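Local atomic coordinates of Dye-decolorizing peroxidase Tfu_3078 (Thermobifida fusca, PDB entry 5FW4), a protein that uses a non-covalently bound heme b and hydrogen peroxide to oxidise a wide range of compounds, with high reactivity towards anthraquinone dyes. Residues F353-S358 with M376-D381; T99-A104 with I154-R159. One frame throughout, in Å; residues are numbered along the deposited sequence.

Overall arrangement
Both contacts belong to one chain of a DyP-type peroxidase, whose N- and C-terminal halves each hold a four-stranded antiparallel sheet, as in the ferredoxin-like fold of this family. Interaction 1 lies in the C-terminal half, its centre about 5 Å from the centre of the chain, and brings R354 against the heme; the R354 side chain is about 7 Å from that of H338, inferred to be the proximal iron ligand. Interaction 2 lies in the N-terminal half, far out on the molecule, about 24 Å from the chain centre. The two centres are about 27 Å apart and the nearest atoms about 12 Å, so they do not touch.

Interaction 1. Residues F353-S358 with M376-D381. With HEM (protoporphyrin IX containing Fe), chain C.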
ATOM      1  N   PHE A 353       9.650  14.688  17.632  1.00 28.27           N
ATOM      2  CA  PHE A 353       8.804  15.048  16.509  1.00 27.18           C
ATOM      3  C   PHE A 353       8.363  13.741  15.867  1.00 26.55           C
ATOM      4  O   PHE A 353       9.175  12.977  15.396  1.00 26.28           O
ATOM      5  CB  PHE A 353       9.598  15.911  15.512  1.00 28.44           C
ATOM      6  CG  PHE A 353       8.897  16.183  14.211  1.00 28.05           C
ATOM      7  CD1 PHE A 353       7.662  16.809  14.181  1.00 29.34           C
ATOM      8  CD2 PHE A 353       9.483  15.810  13.002  1.00 29.63           C
ATOM      9  CE1 PHE A 353       7.024  17.074  12.974  1.00 30.30           C
ATOM     10  CE2 PHE A 353       8.841  16.061  11.797  1.00 29.13           C
ATOM     11  CZ  PHE A 353       7.616  16.683  11.784  1.00 28.47           C
ATOM     12  N   ARG A 354       7.060  13.508  15.851  1.00 25.36           N
ATOM     13  CA  ARG A 354       6.488  12.276  15.371  1.00 25.00           C
ATOM     14  C   ARG A 354       5.984  12.494  13.960  1.00 24.52           C
ATOM     15  O   ARG A 354       5.219  13.428  13.706  1.00 25.42           O
ATOM     16  CB  ARG A 354       5.357  11.837  16.315  1.00 26.26           C
ATOM     17  CG  ARG A 354       5.924  11.252  17.595  1.00 27.77           C
ATOM     18  CD  ARG A 354       5.032  11.414  18.846  1.00 28.87           C
ATOM     19  NE  ARG A 354       3.952  12.390  18.755  1.00 30.55           N
ATOM     20  CZ  ARG A 354       3.975  13.674  19.103  1.00 35.55           C
ATOM     21  NH1 ARG A 354       5.077  14.327  19.613  1.00 35.10           N
ATOM     22  NH2 ARG A 354       2.834  14.344  18.931  1.00 35.92           N
ATOM     23  N   ARG A 355       6.441  11.642  13.044  1.00 22.60           N
ATOM     24  CA  ARG A 355       6.069  11.721  11.649  1.00 22.08           C
ATOM     25  C   ARG A 355       5.847  10.304  11.106  1.00 21.36           C
ATOM     26  O   ARG A 355       6.627   9.746  10.257  1.00 20.78           O
ATOM     27  CB  ARG A 355       7.191  12.437  10.887  1.00 23.30           C
ATOM     28  CG  ARG A 355       6.916  12.750   9.441  1.00 23.74           C
ATOM     29  CD  ARG A 355       8.122  13.484   8.858  1.00 24.28           C
ATOM     30  NE  ARG A 355       7.961  13.823   7.448  1.00 24.49           N
ATOM     31  CZ  ARG A 355       8.178  12.996   6.409  1.00 25.24           C
ATOM     32  NH1 ARG A 355       8.496  11.708   6.572  1.00 23.83           N
ATOM     33  NH2 ARG A 355       8.013  13.446   5.173  1.00 26.56           N
ATOM     34  N   GLY A 356       4.753   9.731  11.561  1.00 18.48           N
ATOM     35  CA  GLY A 356       4.417   8.367  11.310  1.00 17.97           C
ATOM     36  C   GLY A 356       3.345   8.204  10.252  1.00 17.24           C
ATOM     37  O   GLY A 356       2.660   9.159   9.903  1.00 17.94           O
ATOM     38  N   TYR A 357       3.211   6.948   9.794  1.00 17.53           N
ATOM     39  CA  TYR A 357       2.321   6.533   8.725  1.00 16.53           C
ATOM     40  C   TYR A 357       1.535   5.298   9.164  1.00 16.06           C
ATOM     41  O   TYR A 357       2.069   4.397   9.845  1.00 17.08           O
ATOM     42  CB  TYR A 357       3.154   6.226   7.438  1.00 16.78           C
ATOM     43  CG  TYR A 357       3.641   7.491   6.772  1.00 16.73           C
ATOM     44  CD1 TYR A 357       4.728   8.196   7.281  1.00 17.50           C
ATOM     45  CD2 TYR A 357       2.947   8.049   5.703  1.00 15.63           C
ATOM     46  CE1 TYR A 357       5.147   9.401   6.709  1.00 17.31           C
ATOM     47  CE2 TYR A 357       3.346   9.240   5.142  1.00 16.20           C
ATOM     48  CZ  TYR A 357       4.451   9.918   5.641  1.00 16.51           C
ATOM     49  OH  TYR A 357       4.813  11.117   5.106  1.00 17.14           O
ATOM     50  N   SER A 358       0.306   5.184   8.693  1.00 15.55           N
ATOM     51  CA  SER A 358      -0.412   3.947   8.791  1.00 17.36           C
ATOM     52  C   SER A 358       0.091   2.912   7.858  1.00 18.38           C
ATOM     53  O   SER A 358       0.685   3.273   6.835  1.00 17.82           O
ATOM     54  CB  SER A 358      -1.891   4.167   8.483  1.00 18.80           C
ATOM     55  OG  SER A 358      -2.440   4.988   9.503  1.00 17.61           O
ATOM     56  N   MET A 376       7.315   6.901  13.659  1.00 22.56           N
ATOM     57  CA  MET A 376       8.632   7.446  13.421  1.00 23.04           C
ATOM     58  C   MET A 376       8.840   8.688  14.258  1.00 22.90           C
ATOM     59  O   MET A 376       8.136   9.683  14.076  1.00 23.94           O
ATOM     60  CB  MET A 376       8.844   7.744  11.919  1.00 22.76           C
ATOM     61  CG  MET A 376       8.975   6.510  11.065  1.00 23.88           C
ATOM     62  SD  MET A 376       9.616   6.791   9.389  1.00 26.38           S
ATOM     63  CE  MET A 376       8.100   7.056   8.539  1.00 23.44           C
ATOM     64  N   ALA A 377       9.798   8.630  15.179  1.00 23.50           N
ATOM     65  CA  ALA A 377      10.151   9.789  15.984  1.00 24.57           C
ATOM     66  C   ALA A 377      11.543  10.287  15.647  1.00 24.27           C
ATOM     67  O   ALA A 377      12.489   9.516  15.602  1.00 24.00           O
ATOM     68  CB  ALA A 377      10.049   9.496  17.465  1.00 23.83           C
ATOM     69  N   TRP A 378      11.611  11.597  15.461  1.00 25.08           N
ATOM     70  CA  TRP A 378      12.831  12.332  15.210  1.00 25.53           C
ATOM     71  C   TRP A 378      13.237  13.118  16.426  1.00 27.12           C
ATOM     72  O   TRP A 378      12.384  13.731  17.122  1.00 29.01           O
ATOM     73  CB  TRP A 378      12.579  13.261  14.063  1.00 25.48           C
ATOM     74  CG  TRP A 378      12.272  12.566  12.836  1.00 24.34           C
ATOM     75  CD1 TRP A 378      11.047  12.266  12.335  1.00 23.89           C
ATOM     76  CD2 TRP A 378      13.226  12.108  11.874  1.00 24.55           C
ATOM     77  NE1 TRP A 378      11.171  11.618  11.141  1.00 24.23           N
ATOM     78  CE2 TRP A 378      12.502  11.540  10.815  1.00 23.47           C
ATOM     79  CE3 TRP A 378      14.616  12.130  11.817  1.00 25.58           C
ATOM     80  CZ2 TRP A 378      13.113  10.984   9.728  1.00 23.97           C
ATOM     81  CZ3 TRP A 378      15.230  11.602  10.720  1.00 24.59           C
ATOM     82  CH2 TRP A 378      14.479  11.012   9.697  1.00 23.84           C
ATOM     83  N   GLN A 379      14.530  13.108  16.702  1.00 26.86           N
ATOM     84  CA  GLN A 379      15.073  13.833  17.839  1.00 28.09           C
ATOM     85  C   GLN A 379      16.578  13.989  17.753  1.00 29.17           C
ATOM     86  O   GLN A 379      17.243  13.206  17.068  1.00 27.93           O
ATOM     87  CB  GLN A 379      14.736  13.160  19.180  1.00 26.65           C
ATOM     88  CG  GLN A 379      15.244  11.738  19.375  1.00 26.74           C
ATOM     89  CD  GLN A 379      14.218  10.659  19.030  1.00 27.02           C
ATOM     90  OE1 GLN A 379      13.343  10.347  19.826  1.00 26.21           O
ATOM     91  NE2 GLN A 379      14.341  10.075  17.857  1.00 25.26           N
ATOM     92  N   GLY A 380      17.078  14.998  18.477  1.00 31.45           N
ATOM     93  CA  GLY A 380      18.494  15.277  18.613  1.00 31.55           C
ATOM     94  C   GLY A 380      19.227  14.171  19.329  1.00 32.29           C
ATOM     95  O   GLY A 380      20.362  13.906  19.004  1.00 34.23           O
ATOM     96  N   ASP A 381      18.580  13.509  20.284  1.00 32.03           N
ATOM     97  CA  ASP A 381      19.215  12.476  21.090  1.00 32.63           C
ATOM     98  C   ASP A 381      18.136  11.565  21.640  1.00 31.33           C
ATOM     99  O   ASP A 381      17.272  12.043  22.413  1.00 29.99           O
ATOM    100  CB  ASP A 381      19.993  13.136  22.235  1.00 36.42           C
ATOM    101  CG  ASP A 381      20.638  12.132  23.189  1.00 36.88           C
ATOM    102  OD1 ASP A 381      20.437  10.918  23.067  1.00 35.46           O
ATOM    103  OD2 ASP A 381      21.354  12.592  24.105  1.00 41.19           O
TER
HETATM  104  CHA HEM C 401       0.408  11.797  21.321  1.00 21.92           C
HETATM  105  CHB HEM C 401      -1.464   7.837  19.256  1.00 20.25           C
HETATM  106  CHC HEM C 401       2.676   5.504  20.143  1.00 22.21           C
HETATM  107  CHD HEM C 401       4.636   9.542  21.960  1.00 23.85           C
HETATM  108  C1A HEM C 401      -0.436  10.919  20.686  1.00 22.75           C
HETATM  109  C2A HEM C 401      -1.763  11.234  20.333  1.00 23.03           C
HETATM  110  C3A HEM C 401      -2.290  10.115  19.777  1.00 20.54           C
HETATM  111  C4A HEM C 401      -1.306   9.118  19.770  1.00 21.45           C
HETATM  112  CMA HEM C 401      -3.650   9.957  19.211  1.00 19.67           C
HETATM  113  CAA HEM C 401      -2.476  12.541  20.579  1.00 25.71           C
HETATM  114  CBA HEM C 401      -2.365  13.524  19.419  1.00 28.09           C
HETATM  115  CGA HEM C 401      -0.979  14.088  19.311  1.00 30.44           C
HETATM  116  O1A HEM C 401      -0.247  13.692  18.364  1.00 27.33           O
HETATM  117  O2A HEM C 401      -0.583  14.939  20.147  1.00 29.40           O
HETATM  118  C1B HEM C 401      -0.466   6.849  19.335  1.00 21.08           C
HETATM  119  C2B HEM C 401      -0.631   5.529  18.850  1.00 21.02           C
HETATM  120  C3B HEM C 401       0.532   4.849  19.086  1.00 22.50           C
HETATM  121  C4B HEM C 401       1.418   5.822  19.726  1.00 22.45           C
HETATM  122  CMB HEM C 401      -1.868   5.004  18.178  1.00 19.85           C
HETATM  123  CAB HEM C 401       0.947   3.483  18.746  1.00 24.53           C
HETATM  124  CBB HEM C 401       0.262   2.684  17.926  1.00 26.79           C
HETATM  125  C1C HEM C 401       3.571   6.383  20.709  1.00 23.26           C
HETATM  126  C2C HEM C 401       4.865   6.061  21.059  1.00 21.89           C
HETATM  127  C3C HEM C 401       5.430   7.227  21.562  1.00 21.53           C
HETATM  128  C4C HEM C 401       4.449   8.245  21.523  1.00 22.10           C
HETATM  129  CMC HEM C 401       5.443   4.683  20.862  1.00 22.04           C
HETATM  130  CAC HEM C 401       6.726   7.526  22.151  1.00 20.27           C
HETATM  131  CBC HEM C 401       7.498   6.612  22.652  1.00 23.95           C
HETATM  132  C1D HEM C 401       3.578  10.465  21.904  1.00 25.23           C
HETATM  133  C2D HEM C 401       3.756  11.835  22.398  1.00 24.53           C
HETATM  134  C3D HEM C 401       2.567  12.457  22.227  1.00 25.19           C
HETATM  135  C4D HEM C 401       1.685  11.451  21.646  1.00 23.51           C
HETATM  136  CMD HEM C 401       5.014  12.471  22.966  1.00 25.45           C
HETATM  137  CAD HEM C 401       2.259  13.902  22.570  1.00 25.69           C
HETATM  138  CBD HEM C 401       1.952  13.995  24.067  1.00 27.31           C
HETATM  139  CGD HEM C 401       1.781  15.440  24.484  1.00 28.99           C
HETATM  140  O1D HEM C 401       2.755  16.190  24.692  1.00 28.38           O
HETATM  141  O2D HEM C 401       0.622  15.892  24.602  1.00 29.23           O
HETATM  142  NA  HEM C 401      -0.170   9.609  20.342  1.00 22.80           N
HETATM  143  NB  HEM C 401       0.760   6.977  19.838  1.00 22.80           N
HETATM  144  NC  HEM C 401       3.328   7.689  21.033  1.00 24.67           N
HETATM  145  ND  HEM C 401       2.316  10.251  21.448  1.00 23.54           N
HETATM  146 FE   HEM C 401       1.543   8.669  20.733  1.00 24.71          FE
HETATM  147  O   HOH W   1       9.246  10.305   9.177  1.00 19.50           O
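F353 and W378 form an antiparallel hydrogen-bonded pair, with F353 N to W378 O at 2.9 Å and W378 N to F353 O at 2.8 Å, both nearly straight. Two residues further along, R355 N donates to M376 O at 2.8 Å. Between these bonds, R354 and A377 make the non-hydrogen-bonded pair, and R354 CA offers a C-H to the same M376 oxygen. A water fastens the side chains further: it accepts from W378 NE1 and R355 NH1, meeting both groups at their edges, and donates to R355 O. R355 reaches it with a fully extended chain, CG anti to the backbone N (chi1 -173°), so that indole and guanidinium share one acceptor.

On the opposite face of the sheet R354 runs to the heme. Its chain bends at chi3 (-16°), which lays the guanidinium over pyrrole atom C3D, 3.6 Å from CZ, while NH2 donates to propionate oxygen O1A at 3.2 Å. R354 also lines the pocket of the bound oxygen molecule.

On the face that carries F353 and W378 the contacts are apolar: F353 CD2 meets W378 CD1 at 3.9 Å, the phenyl ring inclined at 37° to the five-membered ring of the indole. M376 curls back through its bent thioether so that CE lies 3.8 Å from Y357 CD1; the Y357 hydroxyl itself is hydrogen-bonded to P79 O.

The hairpin formed by strands 353-363 and 369-379 is one side of the C-terminal sheet, strand 275-284 flanking 369-379 on its other edge, while M376 also packs against V82 and V84 of strand 81-89 in the N-terminal sheet.

Interaction 2. Residues T99-A104 with I154-R159; sequences TARDSA and IDAEDR
The R101 side chain projects from helix 97-120 beside I154, and its CB already touches the isoleucine, 3.9 Å from I154 CG2. That methyl is pressed closely onto the helix backbone as well, 3.5 Å from R101 N, and reaches A100 CB at 3.8 Å. From CB the arginine runs out with CG anti to the backbone N (chi1 -170°) and then turns at chi3; the two side chains cross at about a right angle. NE gives its hydrogen to a water 2.6 Å away, which lies at the edge of the group, in its plane, and in turn donates weakly to I154 O. At CZ the flat group meets I154 CD1, 3.8 Å away; the methyl sits over one face, offset toward the rim.

I154 comes just before D155, the positive-phi C-prime residue of the Schellman motif that ends helix 148-153, in which A156 N bonds back to L151 O and D155 N to S152 O. At this turn NH2 of R101 makes a weak, bent hydrogen bond of 3.1 Å to I154 O (135° at the hydrogen) and also lies 3.6 Å from A156 CB. NH1 has I154 CD1 nearby and binds I428 O of the C-terminal helix 425-428, so one guanidinium ties helix 97-120 to two other parts of the chain. A leucine here in place of R101 would probably leave I154 O without its weak NH2 bond and I428 O without NH1, and deprive the CD1 methyl of the flat surface it rests on.

Beyond the arginine, A100 and A104 also lean on L89 of strand 81-89, and R159, whose guanidinium carries a like charge near that of R101, forms a salt bridge with E429.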
ATOM      1  N   THR A  99      36.482  -4.295   2.963  1.00 37.75           N
ATOM      2  CA  THR A  99      35.436  -4.398   1.940  1.00 36.49           C
ATOM      3  C   THR A  99      34.102  -3.817   2.445  1.00 33.82           C
ATOM      4  O   THR A  99      33.331  -3.297   1.666  1.00 32.30           O
ATOM      5  CB  THR A  99      35.183  -5.849   1.494  1.00 36.76           C
ATOM      6  OG1 THR A  99      35.031  -6.692   2.644  1.00 35.83           O
ATOM      7  CG2 THR A  99      36.338  -6.345   0.610  1.00 38.93           C
ATOM      8  N   ALA A 100      33.841  -3.924   3.748  1.00 33.72           N
ATOM      9  CA  ALA A 100      32.626  -3.357   4.339  1.00 33.02           C
ATOM     10  C   ALA A 100      32.641  -1.846   4.074  1.00 33.96           C
ATOM     11  O   ALA A 100      31.701  -1.295   3.492  1.00 33.00           O
ATOM     12  CB  ALA A 100      32.561  -3.642   5.832  1.00 32.69           C
ATOM     13  N   ARG A 101      33.739  -1.203   4.454  1.00 35.10           N
ATOM     14  CA  ARG A 101      33.871   0.238   4.324  1.00 36.88           C
ATOM     15  C   ARG A 101      33.849   0.712   2.849  1.00 37.08           C
ATOM     16  O   ARG A 101      33.287   1.761   2.547  1.00 36.32           O
ATOM     17  CB  ARG A 101      35.137   0.713   5.064  1.00 38.17           C
ATOM     18  CG  ARG A 101      35.258   2.219   5.200  1.00 39.98           C
ATOM     19  CD  ARG A 101      36.530   2.662   5.906  1.00 42.78           C
ATOM     20  NE  ARG A 101      36.539   2.365   7.342  1.00 44.38           N
ATOM     21  CZ  ARG A 101      36.178   3.206   8.323  1.00 44.96           C
ATOM     22  NH1 ARG A 101      35.760   4.450   8.070  1.00 45.06           N
ATOM     23  NH2 ARG A 101      36.248   2.795   9.585  1.00 44.81           N
ATOM     24  N   ASP A 102      34.438  -0.060   1.935  1.00 38.35           N
ATOM     25  CA  ASP A 102      34.355   0.251   0.502  1.00 39.58           C
ATOM     26  C   ASP A 102      32.911   0.190  -0.005  1.00 37.46           C
ATOM     27  O   ASP A 102      32.478   1.075  -0.742  1.00 36.76           O
ATOM     28  CB  ASP A 102      35.206  -0.716  -0.348  1.00 41.26           C
ATOM     29  CG  ASP A 102      36.690  -0.475  -0.214  1.00 44.67           C
ATOM     30  OD1 ASP A 102      37.120   0.614   0.252  1.00 45.97           O
ATOM     31  OD2 ASP A 102      37.438  -1.399  -0.594  1.00 45.61           O
ATOM     32  N   SER A 103      32.188  -0.868   0.356  1.00 36.70           N
ATOM     33  CA  SER A 103      30.788  -1.021  -0.066  1.00 35.51           C
ATOM     34  C   SER A 103      29.883   0.075   0.548  1.00 33.86           C
ATOM     35  O   SER A 103      28.963   0.569  -0.095  1.00 31.54           O
ATOM     36  CB  SER A 103      30.239  -2.416   0.308  1.00 36.20           C
ATOM     37  OG  SER A 103      30.714  -3.451  -0.544  1.00 36.29           O
ATOM     38  N   ALA A 104      30.144   0.442   1.795  1.00 33.38           N
ATOM     39  CA  ALA A 104      29.424   1.558   2.433  1.00 33.06           C
ATOM     40  C   ALA A 104      29.662   2.891   1.690  1.00 33.13           C
ATOM     41  O   ALA A 104      28.732   3.676   1.462  1.00 32.18           O
ATOM     42  CB  ALA A 104      29.839   1.670   3.893  1.00 32.58           C
ATOM     43  N   ILE A 154      32.320  -1.770   9.762  1.00 34.28           N
ATOM     44  CA  ILE A 154      33.487  -1.076   9.218  1.00 34.62           C
ATOM     45  C   ILE A 154      34.581  -0.826  10.278  1.00 36.81           C
ATOM     46  O   ILE A 154      35.579  -0.156  10.007  1.00 38.66           O
ATOM     47  CB  ILE A 154      33.067   0.202   8.436  1.00 33.85           C
ATOM     48  CG1 ILE A 154      32.505   1.297   9.367  1.00 33.07           C
ATOM     49  CG2 ILE A 154      32.063  -0.164   7.351  1.00 32.07           C
ATOM     50  CD1 ILE A 154      32.486   2.659   8.731  1.00 33.13           C
ATOM     51  N   ASP A 155      34.390  -1.405  11.464  1.00 37.15           N
ATOM     52  CA  ASP A 155      35.356  -1.354  12.557  1.00 40.02           C
ATOM     53  C   ASP A 155      35.551   0.096  12.983  1.00 40.09           C
ATOM     54  O   ASP A 155      36.670   0.569  13.109  1.00 40.68           O
ATOM     55  CB  ASP A 155      36.685  -2.029  12.142  1.00 42.03           C
ATOM     56  CG  ASP A 155      37.725  -2.067  13.265  1.00 44.30           C
ATOM     57  OD1 ASP A 155      37.342  -2.079  14.456  1.00 45.20           O
ATOM     58  OD2 ASP A 155      38.934  -2.098  12.943  1.00 43.81           O
ATOM     59  N   ALA A 156      34.444   0.796  13.200  1.00 39.60           N
ATOM     60  CA  ALA A 156      34.496   2.222  13.505  1.00 39.47           C
ATOM     61  C   ALA A 156      33.683   2.540  14.755  1.00 40.07           C
ATOM     62  O   ALA A 156      32.997   3.559  14.799  1.00 40.25           O
ATOM     63  CB  ALA A 156      33.981   3.029  12.318  1.00 38.94           C
ATOM     64  N   GLU A 157      33.752   1.671  15.763  1.00 41.56           N
ATOM     65  CA  GLU A 157      32.997   1.867  17.006  1.00 42.46           C
ATOM     66  C   GLU A 157      33.434   3.135  17.755  1.00 43.74           C
ATOM     67  O   GLU A 157      32.613   3.770  18.441  1.00 42.51           O
ATOM     68  CB  GLU A 157      33.106   0.641  17.912  1.00 44.07           C
ATOM     69  CG  GLU A 157      32.249  -0.544  17.484  1.00 46.14           C
ATOM     70  CD  GLU A 157      30.756  -0.297  17.663  1.00 48.14           C
ATOM     71  OE1 GLU A 157      30.358   0.858  17.949  1.00 49.00           O
ATOM     72  OE2 GLU A 157      29.969  -1.254  17.514  1.00 50.00           O
ATOM     73  N   ASP A 158      34.718   3.488  17.607  1.00 43.50           N
ATOM     74  CA  ASP A 158      35.254   4.810  17.989  1.00 44.20           C
ATOM     75  C   ASP A 158      34.388   5.998  17.512  1.00 41.94           C
ATOM     76  O   ASP A 158      34.392   7.045  18.145  1.00 40.79           O
ATOM     77  CB  ASP A 158      36.706   4.995  17.485  1.00 47.53           C
ATOM     78  CG  ASP A 158      36.887   4.663  15.982  1.00 51.27           C
ATOM     79  OD1 ASP A 158      36.880   3.465  15.623  1.00 55.79           O
ATOM     80  OD2 ASP A 158      37.084   5.583  15.158  1.00 52.63           O
ATOM     81  N   ARG A 159      33.659   5.822  16.405  1.00 38.25           N
ATOM     82  CA  ARG A 159      32.881   6.887  15.783  1.00 37.14           C
ATOM     83  C   ARG A 159      31.420   6.970  16.262  1.00 36.41           C
ATOM     84  O   ARG A 159      30.697   7.874  15.854  1.00 34.82           O
ATOM     85  CB  ARG A 159      32.910   6.732  14.258  1.00 36.32           C
ATOM     86  CG  ARG A 159      34.312   6.570  13.658  1.00 38.18           C
ATOM     87  CD  ARG A 159      35.220   7.763  13.948  1.00 38.41           C
ATOM     88  NE  ARG A 159      34.665   8.974  13.370  1.00 37.89           N
ATOM     89  CZ  ARG A 159      34.727   9.284  12.083  1.00 39.05           C
ATOM     90  NH1 ARG A 159      35.359   8.487  11.216  1.00 41.43           N
ATOM     91  NH2 ARG A 159      34.167  10.400  11.647  1.00 38.45           N
TER
HETATM   92  O   HOH W   2      37.459  -0.082   7.274  1.00 44.53           O